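Local coordinates for protein 2-hydroxyisobutanoyl-CoA mutase large subunit (Aquincola tertiaricarbonis, PDB 4R3U) that forms, together with a small cobalamin-binding subunit, the mutase that interconverts 2-hydroxyisobutyryl-CoA and (S)-3-hydroxybutyryl-CoA, at residues 85-90 with 335-340; 93-98 with 402-407; 115-120 with 391-396. All blocks are in the same frame, centred on the assembly; numbering follows the deposited sequence.

Contact 1. Residues 85-90 with 335-340. With 3HC (3-hydroxybutanoyl-coenzyme A), chain E.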
loop_
_atom_site.group_PDB
_atom_site.type_symbol
_atom_site.label_atom_id
_atom_site.label_comp_id
_atom_site.label_asym_id
_atom_site.label_seq_id
_atom_site.Cartn_x
_atom_site.Cartn_y
_atom_site.Cartn_z
ATOM N N GLY A 85 13.912 17.565 -4.033
ATOM C CA GLY A 85 12.782 17.904 -4.878
ATOM C C GLY A 85 13.068 19.078 -5.788
ATOM O O GLY A 85 13.858 19.962 -5.430
ATOM N N PRO A 86 12.446 19.104 -6.993
ATOM C CA PRO A 86 12.710 20.222 -7.929
ATOM C C PRO A 86 12.038 21.556 -7.547
ATOM O O PRO A 86 12.459 22.613 -8.033
ATOM C CB PRO A 86 12.182 19.685 -9.262
ATOM C CG PRO A 86 11.053 18.786 -8.871
ATOM C CD PRO A 86 11.494 18.128 -7.570
ATOM N N TYR A 87 10.991 21.507 -6.692
ATOM C CA TYR A 87 10.243 22.681 -6.245
ATOM C C TYR A 87 10.392 22.891 -4.724
ATOM O O TYR A 87 10.515 21.915 -3.981
ATOM C CB TYR A 87 8.751 22.590 -6.663
ATOM C CG TYR A 87 8.485 22.129 -8.084
ATOM C CD1 TYR A 87 9.149 22.708 -9.165
ATOM C CD2 TYR A 87 7.521 21.161 -8.355
ATOM C CE1 TYR A 87 8.923 22.268 -10.472
ATOM C CE2 TYR A 87 7.252 20.747 -9.663
ATOM C CZ TYR A 87 7.953 21.308 -10.718
ATOM O OH TYR A 87 7.689 20.902 -12.000
ATOM N N PRO A 88 10.419 24.146 -4.225
ATOM C CA PRO A 88 10.612 24.338 -2.774
ATOM C C PRO A 88 9.381 24.069 -1.915
ATOM O O PRO A 88 9.503 24.052 -0.701
ATOM C CB PRO A 88 11.009 25.812 -2.685
ATOM C CG PRO A 88 10.285 26.443 -3.821
ATOM C CD PRO A 88 10.343 25.440 -4.933
ATOM N N THR A 89 8.207 23.917 -2.535
ATOM C CA THR A 89 6.905 23.775 -1.875
ATOM C C THR A 89 6.248 22.432 -2.119
ATOM O O THR A 89 5.381 22.009 -1.325
ATOM C CB THR A 89 6.024 24.976 -2.242
ATOM O OG1 THR A 89 4.746 24.855 -1.682
ATOM C CG2 THR A 89 5.975 25.232 -3.712
ATOM N N MET A 90 6.680 21.750 -3.207
ATOM C CA MET A 90 6.207 20.448 -3.647
ATOM C C MET A 90 4.703 20.240 -3.478
ATOM O O MET A 90 3.925 21.103 -3.899
ATOM C CB MET A 90 7.047 19.318 -3.055
ATOM C CG MET A 90 8.496 19.320 -3.518
ATOM S SD MET A 90 8.755 18.874 -5.250
ATOM C CE MET A 90 8.228 17.207 -5.253
ATOM N N SER A 335 17.329 24.716 -15.340
ATOM C CA SER A 335 18.098 23.817 -16.204
ATOM C C SER A 335 18.683 22.649 -15.383
ATOM O O SER A 335 19.019 21.613 -15.940
ATOM C CB SER A 335 19.251 24.580 -16.841
ATOM O OG SER A 335 18.775 25.515 -17.787
ATOM N N MET A 336 18.837 22.848 -14.064
ATOM C CA MET A 336 19.417 21.859 -13.166
ATOM C C MET A 336 18.351 21.075 -12.368
ATOM O O MET A 336 18.688 20.040 -11.774
ATOM C CB MET A 336 20.487 22.517 -12.267
ATOM C CG MET A 336 21.571 23.240 -13.065
ATOM S SD MET A 336 22.439 24.499 -12.109
ATOM C CE MET A 336 22.290 25.846 -13.190
ATOM N N ARG A 337 17.068 21.531 -12.389
ATOM C CA ARG A 337 15.997 20.813 -11.699
ATOM C C ARG A 337 15.288 19.751 -12.550
ATOM O O ARG A 337 14.602 20.078 -13.523
ATOM C CB ARG A 337 15.047 21.699 -10.849
ATOM C CG ARG A 337 14.247 22.761 -11.585
ATOM C CD ARG A 337 12.801 22.362 -11.834
ATOM N NE ARG A 337 12.140 23.228 -12.829
ATOM C CZ ARG A 337 12.209 23.060 -14.155
ATOM N NH1 ARG A 337 12.930 22.073 -14.671
ATOM N NH2 ARG A 337 11.559 23.880 -14.972
ATOM N N LEU A 338 15.499 18.467 -12.184
ATOM C CA LEU A 338 14.916 17.314 -12.857
ATOM C C LEU A 338 13.451 17.191 -12.492
ATOM O O LEU A 338 13.105 17.146 -11.313
ATOM C CB LEU A 338 15.692 16.015 -12.494
ATOM C CG LEU A 338 15.296 14.717 -13.207
ATOM C CD1 LEU A 338 16.507 13.869 -13.509
ATOM C CD2 LEU A 338 14.293 13.910 -12.377
ATOM N N ARG A 339 12.603 17.150 -13.510
ATOM C CA ARG A 339 11.162 16.960 -13.384
ATOM C C ARG A 339 10.914 15.602 -14.035
ATOM O O ARG A 339 11.521 15.310 -15.078
ATOM C CB ARG A 339 10.342 18.064 -14.113
ATOM C CG ARG A 339 10.528 19.497 -13.587
ATOM C CD ARG A 339 9.844 20.495 -14.497
ATOM N NE ARG A 339 10.265 20.292 -15.886
ATOM C CZ ARG A 339 9.505 20.482 -16.957
ATOM N NH1 ARG A 339 8.260 20.920 -16.831
ATOM N NH2 ARG A 339 9.985 20.240 -18.161
ATOM N N PHE A 340 10.069 14.752 -13.405
ATOM C CA PHE A 340 9.803 13.418 -13.940
ATOM C C PHE A 340 8.394 12.883 -13.723
ATOM O O PHE A 340 7.748 13.184 -12.714
ATOM C CB PHE A 340 10.872 12.386 -13.489
ATOM C CG PHE A 340 10.753 11.857 -12.075
ATOM C CD1 PHE A 340 11.194 12.613 -10.987
ATOM C CD2 PHE A 340 10.258 10.576 -11.831
ATOM C CE1 PHE A 340 11.133 12.098 -9.683
ATOM C CE2 PHE A 340 10.162 10.081 -10.521
ATOM C CZ PHE A 340 10.611 10.837 -9.461
HETATM N N1A 3HC E . 4.442 25.196 -6.685
HETATM C C2A 3HC E . 4.184 26.165 -7.775
HETATM N N3A 3HC E . 3.990 25.503 -9.072
HETATM C C4A 3HC E . 4.040 24.155 -9.197
HETATM C C5A 3HC E . 4.288 23.348 -8.143
HETATM C C6A 3HC E . 4.505 23.873 -6.917
HETATM N N6A 3HC E . 4.748 23.026 -5.916
HETATM N N7A 3HC E . 4.259 22.090 -8.593
HETATM C C8A 3HC E . 3.990 22.118 -9.895
HETATM N N9A 3HC E . 3.887 23.388 -10.273
HETATM C C1B 3HC E . 3.597 23.948 -11.629
HETATM C C2B 3HC E . 4.694 23.648 -12.630
HETATM O O2B 3HC E . 5.730 24.635 -12.591
HETATM C C3B 3HC E . 3.936 23.667 -13.946
HETATM O O3B 3HC E . 3.748 25.025 -14.414
HETATM P P3B 3HC E . 3.981 25.476 -15.947
HETATM O O7A 3HC E . 3.001 24.657 -16.689
HETATM O O8A 3HC E . 3.659 26.923 -15.888
HETATM O O9A 3HC E . 5.409 25.149 -16.163
HETATM C C4B 3HC E . 2.569 23.102 -13.576
HETATM O O4B 3HC E . 2.399 23.322 -12.142
HETATM C C5B 3HC E . 2.465 21.611 -13.946
HETATM O O5B 3HC E . 3.260 20.818 -13.037
HETATM P P1A 3HC E . 4.539 19.921 -13.500
HETATM O O1A 3HC E . 5.161 20.453 -14.744
HETATM O O2A 3HC E . 5.400 19.711 -12.325
HETATM O O3A 3HC E . 3.719 18.521 -13.753
HETATM P P2A 3HC E . 3.177 17.933 -15.167
HETATM O O4A 3HC E . 2.454 16.684 -14.883
HETATM O O5A 3HC E . 2.499 18.981 -15.968
HETATM O O6A 3HC E . 4.547 17.607 -15.886
HETATM C CBP 3HC E . 6.407 16.275 -16.685
HETATM C CCP 3HC E . 5.444 16.548 -15.509
HETATM C CDP 3HC E . 7.300 17.516 -16.817
HETATM C CEP 3HC E . 7.308 15.084 -16.338
HETATM C CAP 3HC E . 5.623 16.037 -18.019
HETATM O OAP 3HC E . 6.463 15.905 -19.187
HETATM C C9P 3HC E . 4.498 14.962 -17.983
HETATM O O9P 3HC E . 3.350 15.251 -17.641
HETATM N N8P 3HC E . 4.830 13.743 -18.437
HETATM C C7P 3HC E . 3.836 12.667 -18.518
HETATM C C6P 3HC E . 4.399 11.485 -19.295
HETATM C C5P 3HC E . 3.436 10.293 -19.318
HETATM O O5P 3HC E . 2.379 10.277 -18.682
HETATM N N4P 3HC E . 3.864 9.293 -20.096
HETATM C C3P 3HC E . 3.118 8.052 -20.251
HETATM C C2P 3HC E . 4.095 6.981 -20.654
HETATM S S1P 3HC E . 3.295 5.353 -20.785
HETATM C C1 3HC E . 4.746 4.429 -21.316
HETATM O O1 3HC E . 5.558 4.848 -22.139
HETATM C C2 3HC E . 4.997 3.083 -20.614
HETATM C C3 3HC E . 4.099 1.967 -21.153
HETATM O O3 3HC E . 2.735 2.348 -21.009
HETATM C C4 3HC E . 4.417 1.653 -22.623
#

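Contact 2. Residues 93-98 with 402-407. With 3HC (3-hydroxybutanoyl-coenzyme A), chain E.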
loop_
_atom_site.group_PDB
_atom_site.type_symbol
_atom_site.label_atom_id
_atom_site.label_comp_id
_atom_site.label_asym_id
_atom_site.label_seq_id
_atom_site.Cartn_x
_atom_site.Cartn_y
_atom_site.Cartn_z
ATOM N N SER A 93 1.741 22.699 -1.974
ATOM C CA SER A 93 1.236 23.719 -2.875
ATOM C C SER A 93 0.547 23.069 -4.067
ATOM O O SER A 93 -0.586 23.430 -4.349
ATOM C CB SER A 93 2.353 24.652 -3.299
ATOM O OG SER A 93 1.881 25.625 -4.212
ATOM N N ARG A 94 1.200 22.113 -4.754
ATOM C CA ARG A 94 0.582 21.409 -5.877
ATOM C C ARG A 94 0.898 19.924 -5.816
ATOM O O ARG A 94 2.077 19.545 -5.827
ATOM C CB ARG A 94 1.007 21.982 -7.237
ATOM C CG ARG A 94 0.732 23.469 -7.425
ATOM C CD ARG A 94 -0.653 23.776 -7.945
ATOM N NE ARG A 94 -0.781 25.195 -8.295
ATOM C CZ ARG A 94 -0.429 25.722 -9.468
ATOM N NH1 ARG A 94 0.087 24.954 -10.426
ATOM N NH2 ARG A 94 -0.592 27.015 -9.694
ATOM N N THR A 95 -0.164 19.077 -5.808
ATOM C CA THR A 95 -0.043 17.612 -5.814
ATOM C C THR A 95 0.555 17.136 -7.154
ATOM O O THR A 95 0.343 17.780 -8.178
ATOM C CB THR A 95 -1.460 16.974 -5.661
ATOM O OG1 THR A 95 -2.096 17.507 -4.510
ATOM C CG2 THR A 95 -1.429 15.452 -5.529
ATOM N N TRP A 96 1.197 15.969 -7.174
ATOM C CA TRP A 96 1.658 15.380 -8.434
ATOM C C TRP A 96 0.427 15.209 -9.362
ATOM O O TRP A 96 -0.704 15.107 -8.878
ATOM C CB TRP A 96 2.354 14.002 -8.175
ATOM C CG TRP A 96 1.474 12.982 -7.520
ATOM C CD1 TRP A 96 0.668 12.073 -8.142
ATOM C CD2 TRP A 96 1.222 12.851 -6.110
ATOM N NE1 TRP A 96 -0.054 11.358 -7.205
ATOM C CE2 TRP A 96 0.268 11.816 -5.949
ATOM C CE3 TRP A 96 1.755 13.473 -4.958
ATOM C CZ2 TRP A 96 -0.199 11.410 -4.682
ATOM C CZ3 TRP A 96 1.304 13.057 -3.699
ATOM C CH2 TRP A 96 0.345 12.036 -3.570
ATOM N N THR A 97 0.642 15.185 -10.670
ATOM C CA THR A 97 -0.438 14.965 -11.612
ATOM C C THR A 97 -0.810 13.474 -11.542
ATOM O O THR A 97 0.062 12.598 -11.569
ATOM C CB THR A 97 -0.034 15.391 -13.035
ATOM O OG1 THR A 97 0.531 16.705 -13.020
ATOM C CG2 THR A 97 -1.208 15.431 -13.981
ATOM N N MET A 98 -2.103 13.203 -11.373
ATOM C CA MET A 98 -2.640 11.859 -11.374
ATOM C C MET A 98 -3.054 11.719 -12.834
ATOM O O MET A 98 -4.067 12.287 -13.287
ATOM C CB MET A 98 -3.804 11.742 -10.388
ATOM C CG MET A 98 -3.388 12.182 -8.997
ATOM S SD MET A 98 -4.589 11.817 -7.734
ATOM C CE MET A 98 -3.769 12.537 -6.315
ATOM N N ILE A 402 -5.745 8.335 -1.884
ATOM C CA ILE A 402 -5.569 7.918 -0.496
ATOM C C ILE A 402 -4.197 8.375 0.022
ATOM O O ILE A 402 -4.101 8.880 1.147
ATOM C CB ILE A 402 -5.852 6.380 -0.319
ATOM C CG1 ILE A 402 -7.386 6.153 -0.155
ATOM C CG2 ILE A 402 -5.093 5.760 0.882
ATOM C CD1 ILE A 402 -7.877 4.887 -0.579
ATOM N N ILE A 403 -3.131 8.186 -0.793
ATOM C CA ILE A 403 -1.771 8.599 -0.465
ATOM C C ILE A 403 -1.734 10.113 -0.322
ATOM O O ILE A 403 -1.165 10.632 0.641
ATOM C CB ILE A 403 -0.746 8.043 -1.494
ATOM C CG1 ILE A 403 -0.642 6.524 -1.401
ATOM C CG2 ILE A 403 0.657 8.680 -1.326
ATOM C CD1 ILE A 403 0.061 5.910 -2.539
ATOM N N ALA A 404 -2.363 10.827 -1.261
ATOM C CA ALA A 404 -2.389 12.292 -1.277
ATOM C C ALA A 404 -3.189 12.886 -0.161
ATOM O O ALA A 404 -2.745 13.868 0.440
ATOM C CB ALA A 404 -2.932 12.791 -2.606
ATOM N N GLU A 405 -4.390 12.338 0.100
ATOM C CA GLU A 405 -5.298 12.948 1.064
ATOM C C GLU A 405 -5.378 12.307 2.443
ATOM O O GLU A 405 -5.697 13.012 3.394
ATOM C CB GLU A 405 -6.699 13.116 0.454
ATOM C CG GLU A 405 -6.701 13.791 -0.909
ATOM C CD GLU A 405 -8.036 14.328 -1.383
ATOM O OE1 GLU A 405 -8.756 14.960 -0.576
ATOM O OE2 GLU A 405 -8.347 14.138 -2.579
ATOM N N GLU A 406 -5.124 11.012 2.573
ATOM C CA GLU A 406 -5.301 10.361 3.867
ATOM C C GLU A 406 -4.047 10.012 4.653
ATOM O O GLU A 406 -4.119 9.887 5.882
ATOM C CB GLU A 406 -6.189 9.114 3.717
ATOM C CG GLU A 406 -7.588 9.394 3.204
ATOM C CD GLU A 406 -8.510 8.217 3.416
ATOM O OE1 GLU A 406 -8.044 7.162 3.896
ATOM O OE2 GLU A 406 -9.690 8.322 3.032
ATOM N N SER A 407 -2.924 9.782 3.946
ATOM C CA SER A 407 -1.655 9.350 4.532
ATOM C C SER A 407 -0.814 10.456 5.220
ATOM O O SER A 407 0.030 10.136 6.053
ATOM C CB SER A 407 -0.823 8.616 3.486
ATOM O OG SER A 407 -0.241 9.544 2.584
HETATM N N1A 3HC E . 4.442 25.196 -6.685
HETATM C C2A 3HC E . 4.184 26.165 -7.775
HETATM N N3A 3HC E . 3.990 25.503 -9.072
HETATM C C4A 3HC E . 4.040 24.155 -9.197
HETATM C C5A 3HC E . 4.288 23.348 -8.143
HETATM C C6A 3HC E . 4.505 23.873 -6.917
HETATM N N6A 3HC E . 4.748 23.026 -5.916
HETATM N N7A 3HC E . 4.259 22.090 -8.593
HETATM C C8A 3HC E . 3.990 22.118 -9.895
HETATM N N9A 3HC E . 3.887 23.388 -10.273
HETATM C C1B 3HC E . 3.597 23.948 -11.629
HETATM C C2B 3HC E . 4.694 23.648 -12.630
HETATM O O2B 3HC E . 5.730 24.635 -12.591
HETATM C C3B 3HC E . 3.936 23.667 -13.946
HETATM O O3B 3HC E . 3.748 25.025 -14.414
HETATM P P3B 3HC E . 3.981 25.476 -15.947
HETATM O O7A 3HC E . 3.001 24.657 -16.689
HETATM O O8A 3HC E . 3.659 26.923 -15.888
HETATM O O9A 3HC E . 5.409 25.149 -16.163
HETATM C C4B 3HC E . 2.569 23.102 -13.576
HETATM O O4B 3HC E . 2.399 23.322 -12.142
HETATM C C5B 3HC E . 2.465 21.611 -13.946
HETATM O O5B 3HC E . 3.260 20.818 -13.037
HETATM P P1A 3HC E . 4.539 19.921 -13.500
HETATM O O1A 3HC E . 5.161 20.453 -14.744
HETATM O O2A 3HC E . 5.400 19.711 -12.325
HETATM O O3A 3HC E . 3.719 18.521 -13.753
HETATM P P2A 3HC E . 3.177 17.933 -15.167
HETATM O O4A 3HC E . 2.454 16.684 -14.883
HETATM O O5A 3HC E . 2.499 18.981 -15.968
HETATM O O6A 3HC E . 4.547 17.607 -15.886
HETATM C CBP 3HC E . 6.407 16.275 -16.685
HETATM C CCP 3HC E . 5.444 16.548 -15.509
HETATM C CDP 3HC E . 7.300 17.516 -16.817
HETATM C CEP 3HC E . 7.308 15.084 -16.338
HETATM C CAP 3HC E . 5.623 16.037 -18.019
HETATM O OAP 3HC E . 6.463 15.905 -19.187
HETATM C C9P 3HC E . 4.498 14.962 -17.983
HETATM O O9P 3HC E . 3.350 15.251 -17.641
HETATM N N8P 3HC E . 4.830 13.743 -18.437
HETATM C C7P 3HC E . 3.836 12.667 -18.518
HETATM C C6P 3HC E . 4.399 11.485 -19.295
HETATM C C5P 3HC E . 3.436 10.293 -19.318
HETATM O O5P 3HC E . 2.379 10.277 -18.682
HETATM N N4P 3HC E . 3.864 9.293 -20.096
HETATM C C3P 3HC E . 3.118 8.052 -20.251
HETATM C C2P 3HC E . 4.095 6.981 -20.654
HETATM S S1P 3HC E . 3.295 5.353 -20.785
HETATM C C1 3HC E . 4.746 4.429 -21.316
HETATM O O1 3HC E . 5.558 4.848 -22.139
HETATM C C2 3HC E . 4.997 3.083 -20.614
HETATM C C3 3HC E . 4.099 1.967 -21.153
HETATM O O3 3HC E . 2.735 2.348 -21.009
HETATM C C4 3HC E . 4.417 1.653 -22.623
#

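Contact 3. Residues 115-120 with 391-396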
loop_
_atom_site.group_PDB
_atom_site.type_symbol
_atom_site.label_atom_id
_atom_site.label_comp_id
_atom_site.label_asym_id
_atom_site.label_seq_id
_atom_site.Cartn_x
_atom_site.Cartn_y
_atom_site.Cartn_z
ATOM N N LYS A 115 -12.680 11.225 -20.420
ATOM C CA LYS A 115 -13.820 11.807 -19.693
ATOM C C LYS A 115 -14.152 11.027 -18.436
ATOM O O LYS A 115 -14.320 11.645 -17.383
ATOM C CB LYS A 115 -15.016 12.024 -20.626
ATOM C CG LYS A 115 -14.679 13.049 -21.706
ATOM C CD LYS A 115 -15.708 13.152 -22.803
ATOM C CE LYS A 115 -15.476 14.383 -23.645
ATOM N NZ LYS A 115 -16.180 14.281 -24.957
ATOM N N TYR A 116 -14.144 9.677 -18.512
ATOM C CA TYR A 116 -14.350 8.803 -17.360
ATOM C C TYR A 116 -13.258 9.046 -16.301
ATOM O O TYR A 116 -13.563 9.213 -15.108
ATOM C CB TYR A 116 -14.326 7.324 -17.782
ATOM C CG TYR A 116 -14.347 6.395 -16.598
ATOM C CD1 TYR A 116 -15.539 6.109 -15.932
ATOM C CD2 TYR A 116 -13.163 5.861 -16.084
ATOM C CE1 TYR A 116 -15.559 5.281 -14.807
ATOM C CE2 TYR A 116 -13.168 5.056 -14.943
ATOM C CZ TYR A 116 -14.372 4.752 -14.323
ATOM O OH TYR A 116 -14.400 3.927 -13.231
ATOM N N LEU A 117 -11.980 9.007 -16.746
ATOM C CA LEU A 117 -10.782 9.197 -15.921
ATOM C C LEU A 117 -10.789 10.560 -15.255
ATOM O O LEU A 117 -10.477 10.647 -14.066
ATOM C CB LEU A 117 -9.495 8.983 -16.765
ATOM C CG LEU A 117 -9.235 7.558 -17.274
ATOM C CD1 LEU A 117 -8.096 7.536 -18.240
ATOM C CD2 LEU A 117 -9.002 6.579 -16.117
ATOM N N ILE A 118 -11.179 11.622 -16.000
ATOM C CA ILE A 118 -11.337 12.980 -15.452
ATOM C C ILE A 118 -12.439 13.006 -14.372
ATOM O O ILE A 118 -12.218 13.533 -13.289
ATOM C CB ILE A 118 -11.511 14.049 -16.582
ATOM C CG1 ILE A 118 -10.165 14.171 -17.367
ATOM C CG2 ILE A 118 -11.976 15.416 -16.016
ATOM C CD1 ILE A 118 -10.198 14.863 -18.716
ATOM N N ALA A 119 -13.582 12.400 -14.637
ATOM C CA ALA A 119 -14.690 12.316 -13.674
ATOM C C ALA A 119 -14.257 11.569 -12.393
ATOM O O ALA A 119 -14.776 11.872 -11.328
ATOM C CB ALA A 119 -15.879 11.607 -14.311
ATOM N N GLN A 120 -13.327 10.584 -12.512
ATOM C CA GLN A 120 -12.774 9.819 -11.390
ATOM C C GLN A 120 -11.641 10.524 -10.629
ATOM O O GLN A 120 -11.201 10.022 -9.595
ATOM C CB GLN A 120 -12.372 8.394 -11.798
ATOM C CG GLN A 120 -13.525 7.497 -12.272
ATOM C CD GLN A 120 -14.846 7.619 -11.539
ATOM O OE1 GLN A 120 -14.940 7.708 -10.323
ATOM N NE2 GLN A 120 -15.897 7.613 -12.276
ATOM N N ASP A 391 -12.993 0.145 -13.916
ATOM C CA ASP A 391 -12.853 -0.190 -12.485
ATOM C C ASP A 391 -11.407 -0.285 -12.017
ATOM O O ASP A 391 -11.093 0.181 -10.938
ATOM C CB ASP A 391 -13.602 -1.491 -12.129
ATOM C CG ASP A 391 -15.117 -1.428 -12.085
ATOM O OD1 ASP A 391 -15.668 -0.306 -11.928
ATOM O OD2 ASP A 391 -15.759 -2.512 -12.137
ATOM N N ALA A 392 -10.542 -0.896 -12.829
ATOM C CA ALA A 392 -9.120 -1.066 -12.574
ATOM C C ALA A 392 -8.433 0.311 -12.524
ATOM O O ALA A 392 -7.663 0.572 -11.597
ATOM C CB ALA A 392 -8.506 -1.937 -13.653
ATOM N N MET A 393 -8.755 1.205 -13.474
ATOM C CA MET A 393 -8.236 2.568 -13.499
ATOM C C MET A 393 -8.744 3.388 -12.357
ATOM O O MET A 393 -7.965 4.112 -11.741
ATOM C CB MET A 393 -8.459 3.249 -14.859
ATOM C CG MET A 393 -7.535 2.720 -15.963
ATOM S SD MET A 393 -5.747 3.021 -15.701
ATOM C CE MET A 393 -5.230 1.516 -14.833
ATOM N N LYS A 394 -10.027 3.225 -12.006
ATOM C CA LYS A 394 -10.683 3.888 -10.863
ATOM C C LYS A 394 -9.924 3.532 -9.575
ATOM O O LYS A 394 -9.571 4.432 -8.816
ATOM C CB LYS A 394 -12.132 3.444 -10.778
ATOM C CG LYS A 394 -13.077 4.508 -10.222
ATOM C CD LYS A 394 -14.292 3.954 -9.469
ATOM C CE LYS A 394 -15.098 2.865 -10.112
ATOM N NZ LYS A 394 -16.241 2.460 -9.249
ATOM N N MET A 395 -9.582 2.226 -9.376
ATOM C CA MET A 395 -8.842 1.736 -8.204
ATOM C C MET A 395 -7.433 2.338 -8.152
ATOM O O MET A 395 -6.966 2.725 -7.059
ATOM C CB MET A 395 -8.820 0.217 -8.176
ATOM C CG MET A 395 -8.015 -0.395 -6.997
ATOM S SD MET A 395 -8.640 0.015 -5.351
ATOM C CE MET A 395 -10.291 -0.742 -5.399
ATOM N N ALA A 396 -6.783 2.483 -9.338
ATOM C CA ALA A 396 -5.463 3.081 -9.479
ATOM C C ALA A 396 -5.499 4.543 -9.079
ATOM O O ALA A 396 -4.579 5.001 -8.414
ATOM C CB ALA A 396 -4.965 2.914 -10.896
#

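Contact 1. Residues 85-90 with 335-340
The backbones of 85-90 and 335-340 come closest at Pro-86 and Arg-337, whose CA atoms are 5.0 Å apart; both segments are irregular there, and no hydrogen bond joins them. The CB of Pro-86 points toward the other segment, lying 3.4 Å from the carbonyl O of Leu-338 and 3.8 Å from Arg-337 CD. Arg-337 meets the next residue as well: its NE sits 4.1 Å from Tyr-87 CE1, at the ring edge and near the ring plane, while the guanidinium stands almost perpendicular to that ring (82°). One face of this guanidinium is covered by Arg-339 CD, and Arg-337 NH2 is hydrogen-bonded to Pro-294 O.

Arg-339 leads into strand 340-344 of the TIM barrel, so a loop ahead of the first barrel strand is here packed beside the start of a later one, where the adenine and diphosphate of the acyl-CoA lie. Tyr-87 CG, set beside the backbone N (chi1 -44°), carries the hydroxyl to that diphosphate. Its OH lies 3.3 Å from Arg-339 CD and 2.6 Å from the phosphate oxygen O2A of 3HC, a hydrogen-bonding distance. The pantetheine methyl CDP rests over one face of the Arg-339 guanidinium, 3.5 Å from NH1, while Arg-339 NH2 is hydrogen-bonded to Asn-248 OD1 and Leu-296 O. Phe-38 of the second subunit packs on Tyr-87.

Contact 2. Residues 93-98 with 402-407
Ala-404 CB is the bump of this contact, and the hollow that takes it is formed by three side chains of 93-98. Trp-96 supplies the nearest wall, with CH2 3.5 Å from Ala-404 CB; Met-98 closes in with CE 3.8 Å from the same methyl; Thr-95 CG2 borders it more loosely at 4.2 Å. Thr-95 CG2 also lies over one face of the indole, so the wall is backed from within its own segment. Placing Trp-96 CG between the backbone N and the carbonyl carbon (chi1 60°) carries the six-membered ring out to the helix, where CH2 also meets Ile-403 CG2 at 4.0 Å. Met-98 arrives by an extended chain.

Helix 390-405 follows strand 375-377, the last of the parallel sheet and neighbour of the first, 97-102; the contact thus belongs to the closure of the TIM barrel. Between Trp-96 and Met-98, Thr-97 faces the substrate instead, its OG1 2.7 Å from 3HC O4A.

No hydrogen bond crosses between the segments, although Trp-96 NE1 bonds Gln-400 OE1 earlier on the same helix. The chemistry implies a union made by apolar fit, consistent with the small alanine allowing a close approach, Ala-404 CA itself being 3.6 Å from Trp-96 CH2.

Contact 3. Residues 115-120 with 391-396
The phenol ring of Tyr-116 reaches across to Lys-394 while carrying Gln-120 CG on one face, 3.5 Å above the ring plane and offset toward the rim. Lys-394 CG comes to the ring obliquely, and the two side chains cross at about a right angle. It is the hydroxyl that touches: Tyr-116 OH is 3.3 Å from Lys-394 CG and 3.4 Å from Lys-394 CE, so the lysine chain bends round the oxygen. The ring extends toward the other helix because CG is anti to the backbone N (chi1 172°), and OH makes a weak hydrogen bond to Glu-390 O. The second flat group, the amide of Gln-120, also borders the lysine, with OE1 3.7 Å from Lys-394 CG.

A bend at chi3 (-49°) turns the ammonium of Lys-394 back along its own helix. There NZ forms a long salt bridge with Asp-391 OD1 (3.9 Å) and another salt bridge with Glu-485 of the second subunit. With Lys-394 cut back to an alanine, that Glu-485 would probably lose its positive mate, and a gap would open beside the Tyr-116 hydroxyl and the Gln-120 amide. On the side toward the barrel strand the contact is apolar, Leu-117 CD2 lying 3.6 Å from Met-393 CB.

The axes of helices 115-119 and 391-396 approach to 10.3 Å at their closest, with a crossing angle of -34°; helix 107-119 follows strand 97-102 and helix 390-405 follows strand 375-377, two adjacent parallel strands. Gln-120 O adds a tie further along, accepting from Arg-398 NH1 and Gln-401 NE2. Strand 97-102 is touched by both helices, Leu-117 resting on Ala-102 and Met-393 on Gln-100.

In the fold
Contacts 1 and 2 have centres about 17 Å apart, and both touch 3HC: contact 1 at the adenine, diphosphate and pantetheine methyl, contact 2 with Thr-97 on a phosphate oxygen. Contacts 2 and 3 share helix 390-405, with centres about 16 Å apart and nearest atoms about 7 Å. Contact 3 lies farthest from contact 1, about 28 Å between centres, toward the cobalamin end: the Met-393 side chain is about 5 Å from 5'-deoxyadenosine, about 8 Å from cobalamin and about 10 Å from the side chain of Asp-128, inferred to matter for stereospecificity. All three contacts also meet the second subunit, another copy of this protein.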